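Local coordinates for type IV secretion system protein VirB11 (Brucella suis, PDB 2GZA) that hydrolyses ATP as the hexameric VirB11 ATPase of a type IV secretion system linked to virulence, at residues 178-183 against 326-331; 182-187 against 283-288. All coordinates share one frame; numbering follows the deposited sequence.

Contact 1: 178-183 against 326-331; sequences IVVAGE and VHVHNG
Val326 and Ile178 lie side by side with their branches pointing the same way, on neighbouring parallel strands of the mixed sheet in the P-loop NTPase fold of VirB11. Their CG2 methyls meet at 3.9 Å. The Ile178 methyl is directed there by its position anti to the backbone N, whereas CG1 stands anti to the carbonyl carbon (chi1 -57°). On the same face CG1 of Val180 lies 4.3 Å from CG2 of Val328, a looser contact. This aliphatic row is covered by two helices: Leu168, Ala171 and Val172 of helix 164-173 close over Ile178 and Val326, and Leu191 of helix 188-196 over Val180 and Val328.

The other face carries Ala181 and His327, paired directly across the strands, with Thr292 and Cys289 of helix 289-300 against them. His327 holds CG anti to its own N (chi1 178°), which carries the imidazole past the methyl of Ala181 and on to the end of strand 178-182. There its CE1 comes within 3.6 Å of Gly182 CA, which meets the ring obliquely, while ND1 stays 4.0 Å from Ala181 CB.

Between the two faces, backbone bonds fix the register. The strands run at 27° to each other. Ala181 uses both its polar backbone atoms on the residues flanking His327: its N donates to Val326 O at 2.6 Å, and its O accepts from Val328 N at 2.7 Å. Ala181 O also takes a CA-H...O contact from His327, so two neighbouring residues converge on this one buried oxygen. One step back toward the strand start, Val326 N donates to Val179 O at 2.9 Å.

Contact 2: 182-187 against 283-288; sequences GETGSG and SCHAGS. With SO4 (sulfate ion), chain F.
Gly182 O is held by two neighbouring residues of strand 281-285 and the loop after it: Ala286 N donates to it at 3.0 Å, and His285 CA adds a CA-H...O contact at 3.2 Å. Ala286 N sits well above the plane of the Gly182 carbonyl, with a C=O...N angle of 120°. Gly182 opens the P-loop (Walker A motif), the predicted ATP-binding loop between strand 178-182 and helix 188-196. Its own N makes a weak bond of 3.4 Å to Cys284 O, at the end of the parallel pairing of strands 178-182 and 281-285.

Past Gly182 the side chains of Thr184 and His285 pack against each other. His285 turns CG anti to its carbonyl carbon (chi1 -58°), which brings the imidazole to Thr184. The two side chains cross obliquely, and Thr184 N lies at the edge of the ring, in its plane.

Beyond Thr184 the loop binds a sulfate, probably from the crystallisation liquor, which occupies a place consistent with that of a nucleotide phosphate in a P-loop. Gly185 N donates to its O3 at 2.9 Å, and the amides of Ser186 and Gly187 reach O2 in weaker, bent bonds. Lys188 NZ, at the start of the following helix, adds a further bond to the anion. A type II turn from Glu183 to Ser186 leads into this anion-binding stretch. Ser186 N bonds only weakly to Glu183 O, but Ser186 OG donates to the same oxygen at 2.6 Å, in the carbonyl plane.

Contacts 1 and 2 use the two edges of one strand: 178-182 is flanked by 324-331 in contact 1 and by 281-285 in contact 2, and Gly182 and Glu183 belong to both. Contact 1 is the buried one, with a regular backbone ladder and aliphatic side chains packed beneath helices. Contact 2 is only partly buried; its pairing fades where the strand becomes the phosphate-binding loop, and backbone amides facing an anion replace apolar packing. The contacts are joined through Val180 O, which probably accepts from Cys284 N at 3.0 Å. Both also touch a second subunit, where Glu183 packs on Gly276 of that chain.

Contact 1: 178-183 against 326-331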
# COMPACT_ATOMS: atom_id res chain seq x y z
N ILE C 178 -2.93 26.53 20.75
CA ILE C 178 -2.87 27.64 19.80
C ILE C 178 -1.66 27.53 18.90
O ILE C 178 -0.52 27.40 19.38
CB ILE C 178 -2.87 29.01 20.53
CG1 ILE C 178 -4.10 29.14 21.42
CG2 ILE C 178 -2.81 30.16 19.51
CD1 ILE C 178 -3.95 30.16 22.54
N VAL C 179 -1.91 27.59 17.60
CA VAL C 179 -0.85 27.64 16.59
C VAL C 179 -0.80 29.04 15.97
O VAL C 179 -1.77 29.50 15.38
CB VAL C 179 -1.07 26.59 15.45
CG1 VAL C 179 0.02 26.72 14.37
CG2 VAL C 179 -1.09 25.17 16.01
N VAL C 180 0.33 29.71 16.11
CA VAL C 180 0.53 31.01 15.48
C VAL C 180 1.09 30.81 14.07
O VAL C 180 2.18 30.27 13.90
CB VAL C 180 1.45 31.91 16.33
CG1 VAL C 180 1.71 33.24 15.62
CG2 VAL C 180 0.84 32.15 17.70
N ALA C 181 0.32 31.21 13.07
CA ALA C 181 0.72 30.99 11.69
C ALA C 181 1.06 32.28 10.97
O ALA C 181 0.63 33.36 11.37
CB ALA C 181 -0.35 30.22 10.93
N GLY C 182 1.83 32.16 9.90
CA GLY C 182 2.21 33.32 9.10
C GLY C 182 3.38 33.01 8.20
O GLY C 182 4.04 31.99 8.38
N GLU C 183 3.66 33.87 7.23
CA GLU C 183 4.88 33.69 6.46
C GLU C 183 6.09 34.06 7.31
O GLU C 183 5.95 34.66 8.37
CB GLU C 183 4.87 34.44 5.13
CG GLU C 183 5.34 35.88 5.19
CD GLU C 183 5.30 36.58 3.83
OE1 GLU C 183 5.10 35.89 2.80
OE2 GLU C 183 5.46 37.82 3.79
N VAL C 326 -4.03 31.21 14.63
CA VAL C 326 -3.98 32.65 14.38
C VAL C 326 -3.01 32.92 13.25
O VAL C 326 -1.83 32.60 13.37
CB VAL C 326 -3.50 33.45 15.60
CG1 VAL C 326 -3.90 34.92 15.46
CG2 VAL C 326 -4.04 32.85 16.90
N HIS C 327 -3.49 33.51 12.16
CA HIS C 327 -2.62 33.80 11.03
C HIS C 327 -2.22 35.26 11.00
O HIS C 327 -3.06 36.14 11.03
CB HIS C 327 -3.26 33.40 9.70
CG HIS C 327 -2.43 33.74 8.50
ND1 HIS C 327 -1.24 33.09 8.22
CD2 HIS C 327 -2.59 34.66 7.53
CE1 HIS C 327 -0.72 33.60 7.11
NE2 HIS C 327 -1.52 34.55 6.67
N VAL C 328 -0.91 35.51 10.93
CA VAL C 328 -0.38 36.86 10.83
C VAL C 328 0.07 37.17 9.41
O VAL C 328 0.72 36.35 8.76
CB VAL C 328 0.82 37.11 11.77
CG1 VAL C 328 1.14 38.59 11.82
CG2 VAL C 328 0.53 36.60 13.16
N HIS C 329 -0.26 38.38 8.93
CA HIS C 329 0.22 38.85 7.64
C HIS C 329 0.93 40.18 7.74
O HIS C 329 0.52 41.06 8.49
CB HIS C 329 -0.88 38.98 6.60
CG HIS C 329 -0.42 39.62 5.33
ND1 HIS C 329 -0.94 40.81 4.85
CD2 HIS C 329 0.56 39.27 4.46
CE1 HIS C 329 -0.34 41.14 3.72
NE2 HIS C 329 0.58 40.23 3.47
N ASN C 330 2.02 40.32 6.99
CA ASN C 330 2.69 41.62 6.89
C ASN C 330 1.97 42.47 5.88
O ASN C 330 2.07 42.24 4.72
CB ASN C 330 4.16 41.46 6.44
CG ASN C 330 5.16 41.68 7.56
OD1 ASN C 330 4.84 41.56 8.75
ND2 ASN C 330 6.40 41.99 7.19
N GLY C 331 1.20 43.48 6.27
CA GLY C 331 0.59 44.30 5.22
C GLY C 331 1.59 45.26 4.64
O GLY C 331 1.54 46.44 5.00

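Contact 2: 182-187 against 283-288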
# COMPACT_ATOMS: atom_id res chain seq x y z
N GLY C 182 1.83 32.16 9.90
CA GLY C 182 2.21 33.32 9.10
C GLY C 182 3.38 33.01 8.20
O GLY C 182 4.04 31.99 8.38
N GLU C 183 3.66 33.87 7.23
CA GLU C 183 4.88 33.69 6.46
C GLU C 183 6.09 34.06 7.31
O GLU C 183 5.95 34.66 8.37
CB GLU C 183 4.87 34.44 5.13
CG GLU C 183 5.34 35.88 5.19
CD GLU C 183 5.30 36.58 3.83
OE1 GLU C 183 5.10 35.89 2.80
OE2 GLU C 183 5.46 37.82 3.79
N THR C 184 7.28 33.70 6.85
CA THR C 184 8.48 34.03 7.60
C THR C 184 8.68 35.53 7.68
O THR C 184 8.51 36.27 6.70
CB THR C 184 9.76 33.38 7.02
OG1 THR C 184 9.49 32.03 6.66
CG2 THR C 184 10.88 33.39 8.06
N GLY C 185 9.04 35.98 8.87
CA GLY C 185 9.26 37.38 9.16
C GLY C 185 7.98 38.15 9.35
O GLY C 185 7.96 39.37 9.19
N SER C 186 6.89 37.44 9.67
CA SER C 186 5.59 38.10 9.83
C SER C 186 5.34 38.48 11.28
O SER C 186 4.34 39.13 11.59
CB SER C 186 4.47 37.21 9.31
OG SER C 186 4.43 35.99 10.03
N GLY C 187 6.24 38.07 12.17
CA GLY C 187 6.13 38.41 13.58
C GLY C 187 5.45 37.35 14.44
O GLY C 187 4.89 37.67 15.49
N SER C 283 4.21 27.71 16.74
CA SER C 283 4.09 28.43 15.48
C SER C 283 4.35 27.54 14.27
O SER C 283 4.88 26.43 14.41
CB SER C 283 5.03 29.63 15.45
OG SER C 283 6.36 29.20 15.23
N CYS C 284 4.00 28.04 13.09
CA CYS C 284 4.17 27.31 11.86
C CYS C 284 4.15 28.29 10.69
O CYS C 284 3.25 29.12 10.60
CB CYS C 284 3.04 26.28 11.73
SG CYS C 284 3.07 25.23 10.26
N HIS C 285 5.15 28.22 9.81
CA HIS C 285 5.13 28.97 8.55
C HIS C 285 4.00 28.45 7.68
O HIS C 285 4.00 27.28 7.31
CB HIS C 285 6.45 28.82 7.79
CG HIS C 285 7.65 29.25 8.56
ND1 HIS C 285 8.07 30.56 8.61
CD2 HIS C 285 8.52 28.54 9.31
CE1 HIS C 285 9.14 30.64 9.37
NE2 HIS C 285 9.44 29.43 9.80
N ALA C 286 3.05 29.33 7.36
CA ALA C 286 1.93 28.99 6.47
C ALA C 286 1.32 30.24 5.88
O ALA C 286 1.38 31.31 6.49
CB ALA C 286 0.89 28.16 7.21
N GLY C 287 0.73 30.11 4.70
CA GLY C 287 0.14 31.24 3.99
C GLY C 287 -1.30 31.54 4.35
O GLY C 287 -1.88 32.48 3.81
N SER C 288 -1.88 30.72 5.23
CA SER C 288 -3.24 30.93 5.73
C SER C 288 -3.53 29.90 6.81
O SER C 288 -2.70 29.04 7.09
CB SER C 288 -4.27 30.84 4.60
OG SER C 288 -4.31 29.53 4.06
S SO4 F . 8.76 34.87 12.55
O1 SO4 F . 8.96 35.91 13.55
O2 SO4 F . 7.44 35.03 11.96
O3 SO4 F . 9.77 34.96 11.50
O4 SO4 F . 8.88 33.55 13.17